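Local coordinates for putative uncharacterized protein (Acidianus two-tailed virus, PDB 3FAJ) that serves as a structural component of the virion and probably binds DNA, at residues A[36-41]-A[50-55]; A[72-77]-A[119-124]; A[83-88]-A[103-108]. One frame throughout, in Å; residues are numbered along the deposited sequence.

Interaction 1: A[36-41]-A[50-55]; sequences VKILDM and PEVTLK
The flat groups that I38 meets are two peptide carbonyls on the opposite helix: CD1 lies over the face of the K55 carbonyl, 3.7 Å from O, and CG2 lies 4.1 Å from V52 O. Helices 31-43 and 51-66 form a helical hairpin, running in roughly opposite directions with the short strand 48-49 in their connection, and 36-41 packs against 50-55 near its turn. Within 36-41, I38 alone comes within 4.5 Å of 50-55. Its CG2 stands anti to the backbone N (chi1 -68°, measured to CG1) and faces CG2 of V52 at 4.2 Å, while CD1 reaches CB of K55 at 3.9 Å. One isoleucine thus spans two positions three residues apart, V52 and K55, on the same side of the facing helix. L47, L56 and E59 also touch I38. Beyond CB, K55 runs out extended to the carboxylate of E51, one helical turn earlier, where G48 N binds the other oxygen, OE1. P50, in the N-cap position, turns its carbonyl to two donors, 3.0 Å from L54 N and 3.1 Å from T53 OG1. The K55 chain ends in a salt bridge, NZ meeting OE2 of E51 on the anti side at 2.9 Å, 23° out of the carboxylate plane.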
ATOM      1  N   VAL A  36       3.307   1.729  -4.316  1.00 23.29           N
ATOM      2  CA  VAL A  36       2.986   0.745  -5.382  1.00 23.22           C
ATOM      3  C   VAL A  36       4.106  -0.315  -5.488  1.00 23.64           C
ATOM      4  O   VAL A  36       3.835  -1.516  -5.669  1.00 24.84           O
ATOM      5  CB  VAL A  36       2.748   1.439  -6.724  1.00 23.37           C
ATOM      6  CG1 VAL A  36       2.694   0.429  -7.871  1.00 26.22           C
ATOM      7  CG2 VAL A  36       1.458   2.255  -6.671  1.00 26.14           C
ATOM      8  N   LYS A  37       5.355   0.108  -5.320  1.00 23.01           N
ATOM      9  CA  LYS A  37       6.464  -0.852  -5.345  0.50 23.11           C
ATOM     10  C   LYS A  37       6.316  -1.868  -4.212  1.00 23.23           C
ATOM     11  O   LYS A  37       6.497  -3.073  -4.432  1.00 24.41           O
ATOM     12  CB  LYS A  37       7.812  -0.139  -5.282  0.50 22.79           C
ATOM     13  CG  LYS A  37       8.173   0.511  -6.598  0.50 21.96           C
ATOM     14  CD  LYS A  37       9.395   1.359  -6.452  0.50 23.27           C
ATOM     15  CE  LYS A  37       9.618   2.126  -7.730  0.50 24.79           C
ATOM     16  NZ  LYS A  37      10.540   3.242  -7.477  0.50 26.47           N
ATOM     17  N   ILE A  38       5.980  -1.392  -3.015  1.00 23.50           N
ATOM     18  CA  ILE A  38       5.749  -2.258  -1.848  1.00 23.28           C
ATOM     19  C   ILE A  38       4.577  -3.201  -2.151  1.00 23.11           C
ATOM     20  O   ILE A  38       4.657  -4.417  -1.905  1.00 23.37           O
ATOM     21  CB  ILE A  38       5.493  -1.446  -0.549  1.00 23.93           C
ATOM     22  CG1 ILE A  38       6.764  -0.710  -0.101  1.00 23.85           C
ATOM     23  CG2 ILE A  38       4.946  -2.359   0.597  1.00 22.77           C
ATOM     24  CD1 ILE A  38       6.497   0.508   0.827  1.00 24.31           C
ATOM     25  N   LEU A  39       3.512  -2.643  -2.712  1.00 23.28           N
ATOM     26  CA  LEU A  39       2.322  -3.464  -3.051  1.00 24.27           C
ATOM     27  C   LEU A  39       2.656  -4.570  -4.073  1.00 24.90           C
ATOM     28  O   LEU A  39       2.175  -5.712  -3.945  1.00 25.32           O
ATOM     29  CB  LEU A  39       1.165  -2.597  -3.535  1.00 24.76           C
ATOM     30  CG  LEU A  39       0.610  -1.676  -2.434  1.00 25.36           C
ATOM     31  CD1 LEU A  39      -0.422  -0.746  -3.069  1.00 29.40           C
ATOM     32  CD2 LEU A  39       0.008  -2.489  -1.262  1.00 28.39           C
ATOM     33  N   ASP A  40       3.466  -4.248  -5.072  1.00 24.96           N
ATOM     34  CA  ASP A  40       3.904  -5.265  -6.040  1.00 25.54           C
ATOM     35  C   ASP A  40       4.693  -6.396  -5.364  1.00 26.00           C
ATOM     36  O   ASP A  40       4.543  -7.578  -5.708  1.00 25.92           O
ATOM     37  CB  ASP A  40       4.728  -4.616  -7.160  1.00 25.81           C
ATOM     38  CG  ASP A  40       3.879  -3.800  -8.128  1.00 27.05           C
ATOM     39  OD1 ASP A  40       2.632  -3.940  -8.140  1.00 29.01           O
ATOM     40  OD2 ASP A  40       4.484  -3.018  -8.894  1.00 28.28           O
ATOM     41  N   MET A  41       5.560  -6.038  -4.415  1.00 25.70           N
ATOM     42  CA  MET A  41       6.341  -7.045  -3.651  1.00 26.83           C
ATOM     43  C   MET A  41       5.416  -7.893  -2.768  1.00 25.93           C
ATOM     44  O   MET A  41       5.610  -9.115  -2.631  1.00 25.85           O
ATOM     45  CB  MET A  41       7.386  -6.342  -2.798  1.00 26.56           C
ATOM     46  CG  MET A  41       8.450  -5.650  -3.623  1.00 27.39           C
ATOM     47  SD  MET A  41       9.695  -4.940  -2.530  1.00 31.87           S
ATOM     48  CE  MET A  41       8.844  -3.783  -1.554  1.00 32.33           C
ATOM     49  N   PRO A  50       4.402  -8.637   9.741  1.00 23.78           N
ATOM     50  CA  PRO A  50       3.895  -7.288   9.452  1.00 24.03           C
ATOM     51  C   PRO A  50       4.768  -6.377   8.581  1.00 24.39           C
ATOM     52  O   PRO A  50       4.434  -5.205   8.446  1.00 24.92           O
ATOM     53  CB  PRO A  50       3.779  -6.677  10.854  1.00 24.06           C
ATOM     54  CG  PRO A  50       4.939  -7.262  11.567  1.00 23.86           C
ATOM     55  CD  PRO A  50       5.050  -8.697  11.066  1.00 23.89           C
ATOM     56  N   GLU A  51       5.853  -6.891   7.999  1.00 24.49           N
ATOM     57  CA  GLU A  51       6.726  -6.067   7.132  1.00 25.48           C
ATOM     58  C   GLU A  51       5.941  -5.206   6.144  1.00 24.35           C
ATOM     59  O   GLU A  51       6.201  -4.007   6.005  1.00 23.62           O
ATOM     60  CB  GLU A  51       7.732  -6.942   6.361  0.80 25.66           C
ATOM     61  CG  GLU A  51       8.509  -6.210   5.249  0.80 28.12           C
ATOM     62  CD  GLU A  51       9.414  -7.132   4.424  0.80 28.84           C
ATOM     63  OE1 GLU A  51       9.129  -8.347   4.319  0.80 32.46           O
ATOM     64  OE2 GLU A  51      10.422  -6.637   3.868  0.80 33.68           O
ATOM     65  N   VAL A  52       4.961  -5.814   5.484  1.00 23.37           N
ATOM     66  CA  VAL A  52       4.226  -5.097   4.455  1.00 23.84           C
ATOM     67  C   VAL A  52       3.501  -3.893   5.031  1.00 24.00           C
ATOM     68  O   VAL A  52       3.592  -2.801   4.452  1.00 23.91           O
ATOM     69  CB  VAL A  52       3.254  -6.011   3.645  1.00 24.56           C
ATOM     70  CG1 VAL A  52       2.229  -6.716   4.539  1.00 25.18           C
ATOM     71  CG2 VAL A  52       2.550  -5.192   2.513  1.00 25.33           C
ATOM     72  N   THR A  53       2.806  -4.065   6.164  1.00 22.75           N
ATOM     73  CA  THR A  53       2.033  -2.934   6.699  1.00 23.79           C
ATOM     74  C   THR A  53       2.898  -1.870   7.366  1.00 23.68           C
ATOM     75  O   THR A  53       2.567  -0.682   7.297  1.00 25.00           O
ATOM     76  CB  THR A  53       0.918  -3.382   7.636  1.00 23.41           C
ATOM     77  OG1 THR A  53       1.457  -4.298   8.582  1.00 22.40           O
ATOM     78  CG2 THR A  53      -0.204  -4.049   6.808  1.00 24.62           C
ATOM     79  N   LEU A  54       4.004  -2.287   7.980  1.00 23.87           N
ATOM     80  CA  LEU A  54       4.935  -1.329   8.593  1.00 23.07           C
ATOM     81  C   LEU A  54       5.551  -0.450   7.497  1.00 23.05           C
ATOM     82  O   LEU A  54       5.664   0.773   7.663  1.00 23.55           O
ATOM     83  CB  LEU A  54       6.030  -2.067   9.359  1.00 22.87           C
ATOM     84  CG  LEU A  54       5.563  -2.821  10.617  1.00 23.18           C
ATOM     85  CD1 LEU A  54       6.650  -3.781  11.090  1.00 23.37           C
ATOM     86  CD2 LEU A  54       5.172  -1.832  11.726  1.00 24.81           C
ATOM     87  N   LYS A  55       5.935  -1.074   6.385  1.00 22.25           N
ATOM     88  CA  LYS A  55       6.508  -0.345   5.254  1.00 22.95           C
ATOM     89  C   LYS A  55       5.479   0.588   4.599  1.00 22.96           C
ATOM     90  O   LYS A  55       5.827   1.740   4.276  1.00 23.81           O
ATOM     91  CB  LYS A  55       7.087  -1.302   4.205  1.00 23.27           C
ATOM     92  CG  LYS A  55       8.356  -2.001   4.653  1.00 25.29           C
ATOM     93  CD  LYS A  55       8.933  -2.828   3.527  1.00 31.47           C
ATOM     94  CE  LYS A  55      10.385  -3.183   3.831  1.00 34.09           C
ATOM     95  NZ  LYS A  55      11.005  -3.995   2.733  1.00 39.24           N
TER

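Interaction 2: A[72-77]-A[119-124]; sequences KEAIHA and KAFLAS
L122 of helix 113-123 reaches across to A74 and I75 of helix 69-86. This is an antiparallel helix pair of the mainly helical fold: the axes of 72-77 and 119-123 approach to 9.7 Å, with a signed crossing angle of -147°. CB of L122 points at the other helix, with V36 of helix 31-43 beside the leucine. CG, placed anti to the carbonyl carbon (chi1 -69°), comes to 3.9 Å from A74 CB. At the tip the two methyls share the work: CD2 is again 3.9 Å from A74 CB, and both CD1 and CD2 sit 4.0 Å from I75 CG1. The I75 and L122 side chains cross at about a right angle, and CG1 of I75 meets both branches of the leucine fork. A74 also receives F121, whose ring atom CD2 stands 3.8 Å from its CB; the small alanine is thereby bordered by two neighbouring side chains of the partner. R70 touches the F121 ring too. Past the contact the helix gives way to helix 125-132, with S124 as N-cap. There S124 OG donates to F121 O at 2.8 Å, tilted 23° from the carbonyl plane, from the same face as S124 N.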
ATOM      1  N   LYS A  72      -2.045   9.563   1.343  1.00 23.67           N
ATOM      2  CA  LYS A  72      -2.088   9.081   2.730  1.00 24.08           C
ATOM      3  C   LYS A  72      -3.325   8.217   2.917  1.00 24.20           C
ATOM      4  O   LYS A  72      -3.237   7.094   3.445  1.00 23.79           O
ATOM      5  CB  LYS A  72      -2.099  10.268   3.693  1.00 23.50           C
ATOM      6  CG  LYS A  72      -2.343   9.921   5.167  1.00 26.05           C
ATOM      7  CD  LYS A  72      -2.654  11.184   5.969  1.00 24.93           C
ATOM      8  CE  LYS A  72      -4.116  11.682   5.770  1.00 27.68           C
ATOM      9  NZ  LYS A  72      -4.367  12.913   6.600  1.00 30.93           N
ATOM     10  N   GLU A  73      -4.480   8.732   2.490  1.00 23.06           N
ATOM     11  CA  GLU A  73      -5.742   8.014   2.729  1.00 23.52           C
ATOM     12  C   GLU A  73      -5.826   6.709   1.940  1.00 23.70           C
ATOM     13  O   GLU A  73      -6.314   5.694   2.471  1.00 23.80           O
ATOM     14  CB  GLU A  73      -6.924   8.925   2.434  1.00 23.14           C
ATOM     15  CG  GLU A  73      -7.007  10.091   3.460  1.00 21.75           C
ATOM     16  CD  GLU A  73      -8.045  11.141   3.112  1.00 21.95           C
ATOM     17  OE1 GLU A  73      -8.461  11.227   1.934  1.00 24.64           O
ATOM     18  OE2 GLU A  73      -8.438  11.893   4.032  1.00 21.29           O
ATOM     19  N   ALA A  74      -5.324   6.707   0.700  1.00 23.58           N
ATOM     20  CA  ALA A  74      -5.350   5.471  -0.086  1.00 23.97           C
ATOM     21  C   ALA A  74      -4.493   4.383   0.553  1.00 24.78           C
ATOM     22  O   ALA A  74      -4.929   3.220   0.649  1.00 24.25           O
ATOM     23  CB  ALA A  74      -4.949   5.725  -1.574  1.00 23.80           C
ATOM     24  N   ILE A  75      -3.297   4.766   1.012  1.00 24.37           N
ATOM     25  CA  ILE A  75      -2.397   3.802   1.687  1.00 24.10           C
ATOM     26  C   ILE A  75      -3.070   3.313   2.975  1.00 24.40           C
ATOM     27  O   ILE A  75      -3.072   2.117   3.256  1.00 24.37           O
ATOM     28  CB  ILE A  75      -0.998   4.385   1.949  1.00 24.85           C
ATOM     29  CG1 ILE A  75      -0.315   4.784   0.623  1.00 25.00           C
ATOM     30  CG2 ILE A  75      -0.167   3.357   2.758  1.00 23.04           C
ATOM     31  CD1 ILE A  75       0.895   5.719   0.834  1.00 24.21           C
ATOM     32  N   HIS A  76      -3.690   4.229   3.727  1.00 23.68           N
ATOM     33  CA  HIS A  76      -4.367   3.852   4.961  1.00 24.70           C
ATOM     34  C   HIS A  76      -5.438   2.783   4.687  1.00 24.08           C
ATOM     35  O   HIS A  76      -5.556   1.804   5.441  1.00 25.31           O
ATOM     36  CB  HIS A  76      -4.971   5.092   5.626  1.00 24.51           C
ATOM     37  CG  HIS A  76      -5.464   4.851   7.013  1.00 26.29           C
ATOM     38  ND1 HIS A  76      -6.767   4.485   7.292  1.00 27.20           N
ATOM     39  CD2 HIS A  76      -4.832   4.940   8.208  1.00 27.85           C
ATOM     40  CE1 HIS A  76      -6.915   4.355   8.599  1.00 27.50           C
ATOM     41  NE2 HIS A  76      -5.758   4.631   9.181  1.00 29.33           N
ATOM     42  N   ALA A  77      -6.208   2.966   3.613  1.00 24.50           N
ATOM     43  CA  ALA A  77      -7.286   2.014   3.267  1.00 24.75           C
ATOM     44  C   ALA A  77      -6.700   0.635   2.979  1.00 24.65           C
ATOM     45  O   ALA A  77      -7.248  -0.379   3.440  1.00 24.54           O
ATOM     46  CB  ALA A  77      -8.131   2.526   2.066  1.00 24.14           C
ATOM     47  N   LYS A 119      -4.879   0.895  -5.351  1.00 24.41           N
ATOM     48  CA  LYS A 119      -3.576   0.671  -5.971  1.00 24.55           C
ATOM     49  C   LYS A 119      -3.469   1.431  -7.300  1.00 24.60           C
ATOM     50  O   LYS A 119      -2.462   2.082  -7.568  1.00 25.27           O
ATOM     51  CB  LYS A 119      -3.312  -0.838  -6.141  1.00 24.80           C
ATOM     52  CG  LYS A 119      -1.933  -1.132  -6.740  1.00 27.77           C
ATOM     53  CD  LYS A 119      -1.689  -2.632  -6.759  1.00 29.92           C
ATOM     54  CE  LYS A 119      -0.265  -2.920  -7.218  1.00 32.41           C
ATOM     55  NZ  LYS A 119      -0.088  -2.851  -8.684  1.00 36.56           N
ATOM     56  N   ALA A 120      -4.527   1.384  -8.111  1.00 24.62           N
ATOM     57  CA  ALA A 120      -4.543   2.127  -9.383  1.00 24.67           C
ATOM     58  C   ALA A 120      -4.416   3.632  -9.141  1.00 24.36           C
ATOM     59  O   ALA A 120      -3.780   4.341  -9.920  1.00 25.62           O
ATOM     60  CB  ALA A 120      -5.810   1.845 -10.127  1.00 24.64           C
ATOM     61  N   PHE A 121      -5.069   4.111  -8.095  1.00 24.23           N
ATOM     62  CA  PHE A 121      -5.020   5.534  -7.749  1.00 23.77           C
ATOM     63  C   PHE A 121      -3.593   5.929  -7.405  1.00 23.54           C
ATOM     64  O   PHE A 121      -3.089   6.953  -7.865  1.00 23.45           O
ATOM     65  CB  PHE A 121      -5.968   5.829  -6.581  1.00 24.82           C
ATOM     66  CG  PHE A 121      -5.914   7.252  -6.104  1.00 24.41           C
ATOM     67  CD1 PHE A 121      -6.478   8.271  -6.873  1.00 24.46           C
ATOM     68  CD2 PHE A 121      -5.321   7.571  -4.888  1.00 26.67           C
ATOM     69  CE1 PHE A 121      -6.443   9.598  -6.428  1.00 24.68           C
ATOM     70  CE2 PHE A 121      -5.265   8.901  -4.440  1.00 27.11           C
ATOM     71  CZ  PHE A 121      -5.851   9.904  -5.215  1.00 25.32           C
ATOM     72  N   LEU A 122      -2.929   5.107  -6.613  1.00 22.49           N
ATOM     73  CA  LEU A 122      -1.562   5.401  -6.212  1.00 23.29           C
ATOM     74  C   LEU A 122      -0.610   5.322  -7.396  1.00 23.34           C
ATOM     75  O   LEU A 122       0.343   6.099  -7.484  1.00 24.67           O
ATOM     76  CB  LEU A 122      -1.117   4.445  -5.116  1.00 22.85           C
ATOM     77  CG  LEU A 122      -1.838   4.684  -3.762  1.00 23.23           C
ATOM     78  CD1 LEU A 122      -1.574   3.494  -2.906  1.00 25.21           C
ATOM     79  CD2 LEU A 122      -1.377   5.959  -3.031  1.00 25.00           C
ATOM     80  N   ALA A 123      -0.895   4.405  -8.316  1.00 23.49           N
ATOM     81  CA  ALA A 123      -0.068   4.202  -9.493  1.00 23.29           C
ATOM     82  C   ALA A 123      -0.292   5.282 -10.561  1.00 23.52           C
ATOM     83  O   ALA A 123       0.550   5.480 -11.443  1.00 24.19           O
ATOM     84  CB  ALA A 123      -0.333   2.795 -10.059  1.00 23.46           C
ATOM     85  N   SER A 124      -1.429   5.980 -10.491  1.00 23.15           N
ATOM     86  CA  SER A 124      -1.860   6.875 -11.570  1.00 23.38           C
ATOM     87  C   SER A 124      -0.906   8.055 -11.734  1.00 22.98           C
ATOM     88  O   SER A 124      -0.384   8.546 -10.737  1.00 23.31           O
ATOM     89  CB  SER A 124      -3.281   7.408 -11.321  1.00 24.64           C
ATOM     90  OG  SER A 124      -3.286   8.367 -10.279  1.00 23.54           O
TER

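Interaction 3: A[83-88]-A[103-108]; sequences SDAMKP and GEVIAQ
Apolar packing is carried by V105, which faces A85 and M86 with both of its methyls. CG1, anti to the backbone N (chi1 168°), is 3.9 Å from A85 CB. The M86 sulfur lies 4.0 Å from CG1 and 4.0 Å from CG2, since the methionine chain is bent at chi2 and chi3 and folds SD back to the valine; the two side chains cross at about a right angle. P102 also touches M86, and Y89 also touches V105, so loop residues border the apolar patch. The contact joins the C-terminal part of helix 69-86 to the first turns of helix 103-111, two helices of the bundle whose connection carries the short strand 99-100. The polar link across the segments is a single water, which donates to A85 O at 2.7 Å and to Q108 OE1 at 3.0 Å. A85 O also has CG2 of V105 beside it at 3.6 Å, a van der Waals approach. Q108, extended from the backbone outward (chi1 176°), carries its amide to this place, and NE2 lies 3.9 Å from A85 CB, a van der Waals contact. Charge pairing stays within 83-88, where K87 NZ makes a salt bridge to D84 OD1 at 2.9 Å, using the anti lone pair of that oxygen. In 103-108, E104 OE1 is hydrogen-bonded to the hydroxyl of Y89.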
ATOM      1  N   SER A  83      -4.332  -5.753   7.050  1.00 23.97           N
ATOM      2  CA  SER A  83      -4.402  -6.067   8.484  0.50 24.51           C
ATOM      3  C   SER A  83      -5.602  -6.944   8.812  1.00 24.65           C
ATOM      4  O   SER A  83      -5.483  -7.923   9.550  1.00 24.29           O
ATOM      5  CB  SER A  83      -4.477  -4.777   9.308  0.50 24.76           C
ATOM      6  OG  SER A  83      -3.359  -3.951   9.042  0.50 25.78           O
ATOM      7  N   ASP A  84      -6.758  -6.576   8.261  1.00 24.94           N
ATOM      8  CA  ASP A  84      -7.999  -7.292   8.506  1.00 26.12           C
ATOM      9  C   ASP A  84      -7.940  -8.713   7.954  1.00 25.87           C
ATOM     10  O   ASP A  84      -8.416  -9.644   8.618  1.00 25.93           O
ATOM     11  CB  ASP A  84      -9.188  -6.545   7.899  1.00 26.70           C
ATOM     12  CG  ASP A  84      -9.549  -5.268   8.659  1.00 29.69           C
ATOM     13  OD1 ASP A  84      -9.032  -5.026   9.785  1.00 31.28           O
ATOM     14  OD2 ASP A  84     -10.371  -4.493   8.109  1.00 31.37           O
ATOM     15  N   ALA A  85      -7.364  -8.866   6.760  1.00 25.60           N
ATOM     16  CA  ALA A  85      -7.271 -10.164   6.103  1.00 25.66           C
ATOM     17  C   ALA A  85      -6.294 -11.071   6.857  1.00 26.00           C
ATOM     18  O   ALA A  85      -6.427 -12.287   6.814  1.00 25.72           O
ATOM     19  CB  ALA A  85      -6.857 -10.011   4.629  1.00 25.32           C
ATOM     20  N   MET A  86      -5.334 -10.469   7.568  1.00 26.16           N
ATOM     21  CA  MET A  86      -4.346 -11.241   8.325  1.00 27.57           C
ATOM     22  C   MET A  86      -4.826 -11.696   9.699  1.00 29.17           C
ATOM     23  O   MET A  86      -4.170 -12.536  10.333  1.00 29.32           O
ATOM     24  CB  MET A  86      -3.024 -10.478   8.466  1.00 26.47           C
ATOM     25  CG  MET A  86      -2.179 -10.470   7.200  1.00 26.45           C
ATOM     26  SD  MET A  86      -1.687 -12.117   6.606  1.00 26.03           S
ATOM     27  CE  MET A  86      -0.671 -12.723   7.945  1.00 23.74           C
ATOM     28  N   LYS A  87      -5.956 -11.145  10.155  1.00 30.82           N
ATOM     29  CA  LYS A  87      -6.474 -11.432  11.505  1.00 33.05           C
ATOM     30  C   LYS A  87      -6.617 -12.928  11.816  1.00 33.83           C
ATOM     31  O   LYS A  87      -6.124 -13.377  12.856  1.00 34.05           O
ATOM     32  CB  LYS A  87      -7.784 -10.679  11.787  1.00 33.33           C
ATOM     33  CG  LYS A  87      -7.630  -9.174  11.861  1.00 35.51           C
ATOM     34  CD  LYS A  87      -8.746  -8.547  12.682  1.00 38.99           C
ATOM     35  CE  LYS A  87      -9.050  -7.105  12.255  1.00 41.55           C
ATOM     36  NZ  LYS A  87      -7.851  -6.204  12.113  1.00 44.60           N
ATOM     37  N   PRO A  88      -7.274 -13.712  10.925  1.00 34.41           N
ATOM     38  CA  PRO A  88      -7.366 -15.162  11.178  1.00 34.86           C
ATOM     39  C   PRO A  88      -6.011 -15.884  11.294  1.00 35.54           C
ATOM     40  O   PRO A  88      -5.952 -17.012  11.792  1.00 35.58           O
ATOM     41  CB  PRO A  88      -8.122 -15.687   9.948  1.00 34.68           C
ATOM     42  CG  PRO A  88      -8.856 -14.527   9.420  1.00 34.91           C
ATOM     43  CD  PRO A  88      -7.974 -13.339   9.681  1.00 34.14           C
ATOM     44  N   GLY A 103      -1.045 -17.461   0.693  1.00 21.87           N
ATOM     45  CA  GLY A 103      -1.583 -17.283  -0.671  1.00 21.68           C
ATOM     46  C   GLY A 103      -3.050 -16.869  -0.697  1.00 21.78           C
ATOM     47  O   GLY A 103      -3.455 -16.028  -1.514  1.00 21.66           O
ATOM     48  N   GLU A 104      -3.841 -17.456   0.209  1.00 21.66           N
ATOM     49  CA  GLU A 104      -5.256 -17.112   0.353  0.50 22.59           C
ATOM     50  C   GLU A 104      -5.471 -15.620   0.638  1.00 22.09           C
ATOM     51  O   GLU A 104      -6.417 -15.008   0.114  1.00 22.31           O
ATOM     52  CB  GLU A 104      -5.904 -17.985   1.446  0.50 22.30           C
ATOM     53  CG  GLU A 104      -6.012 -19.463   1.069  0.50 24.02           C
ATOM     54  CD  GLU A 104      -6.203 -20.415   2.262  0.50 24.76           C
ATOM     55  OE1 GLU A 104      -5.916 -20.041   3.423  0.50 28.69           O
ATOM     56  OE2 GLU A 104      -6.628 -21.561   2.026  0.50 26.99           O
ATOM     57  N   VAL A 105      -4.601 -15.037   1.467  1.00 21.54           N
ATOM     58  CA  VAL A 105      -4.679 -13.610   1.785  1.00 21.79           C
ATOM     59  C   VAL A 105      -4.308 -12.734   0.579  1.00 22.08           C
ATOM     60  O   VAL A 105      -4.977 -11.734   0.275  1.00 22.72           O
ATOM     61  CB  VAL A 105      -3.784 -13.243   2.980  1.00 21.69           C
ATOM     62  CG1 VAL A 105      -3.652 -11.711   3.108  1.00 23.07           C
ATOM     63  CG2 VAL A 105      -4.372 -13.812   4.235  1.00 21.92           C
ATOM     64  N   ILE A 106      -3.247 -13.106  -0.122  1.00 22.09           N
ATOM     65  CA  ILE A 106      -2.897 -12.375  -1.346  1.00 22.17           C
ATOM     66  C   ILE A 106      -4.059 -12.389  -2.341  1.00 22.81           C
ATOM     67  O   ILE A 106      -4.402 -11.355  -2.908  1.00 22.69           O
ATOM     68  CB  ILE A 106      -1.588 -12.906  -1.973  1.00 22.56           C
ATOM     69  CG1 ILE A 106      -0.427 -12.738  -0.988  1.00 21.30           C
ATOM     70  CG2 ILE A 106      -1.301 -12.226  -3.337  1.00 22.47           C
ATOM     71  CD1 ILE A 106       0.881 -13.352  -1.460  1.00 23.56           C
ATOM     72  N   ALA A 107      -4.665 -13.564  -2.527  1.00 21.63           N
ATOM     73  CA  ALA A 107      -5.799 -13.724  -3.432  1.00 22.95           C
ATOM     74  C   ALA A 107      -6.991 -12.862  -2.992  1.00 23.87           C
ATOM     75  O   ALA A 107      -7.604 -12.176  -3.816  1.00 24.94           O
ATOM     76  CB  ALA A 107      -6.202 -15.201  -3.514  1.00 23.01           C
ATOM     77  N   GLN A 108      -7.320 -12.909  -1.703  1.00 24.05           N
ATOM     78  CA  GLN A 108      -8.477 -12.162  -1.182  1.00 24.38           C
ATOM     79  C   GLN A 108      -8.270 -10.664  -1.385  1.00 24.63           C
ATOM     80  O   GLN A 108      -9.135  -9.968  -1.948  1.00 24.64           O
ATOM     81  CB  GLN A 108      -8.662 -12.477   0.297  0.80 24.44           C
ATOM     82  CG  GLN A 108      -9.764 -11.691   0.987  0.80 27.67           C
ATOM     83  CD  GLN A 108      -9.832 -11.987   2.469  0.80 31.98           C
ATOM     84  OE1 GLN A 108      -9.397 -13.050   2.924  0.80 35.54           O
ATOM     85  NE2 GLN A 108     -10.377 -11.049   3.234  0.80 32.83           N
TER
HETATM   86  O   HOH W   1      -8.529 -13.635   5.721  1.00 33.76           O

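Interactions 1 and 2 lie near the middle of the molecule, their centres 6 and 7 Å from the chain centre; interaction 1 is buried, interaction 2 only partly. The centre of interaction 3 sits toward one end, at 14 Å, though most of its touching residues are buried. Interactions 2 and 3 share helix 69-86 but use different lengths of it, with nearest atoms about 7 Å apart. Interaction 1 touches both others: a salt bridge of 3.0 Å from D40 OD1 to K119 NZ and V36 packing on A123 tie it to interaction 2, while T53 CG2 meets S83 OG of interaction 3. Across the segments interactions 1 and 2 are purely van der Waals; interaction 3 adds a bridging water.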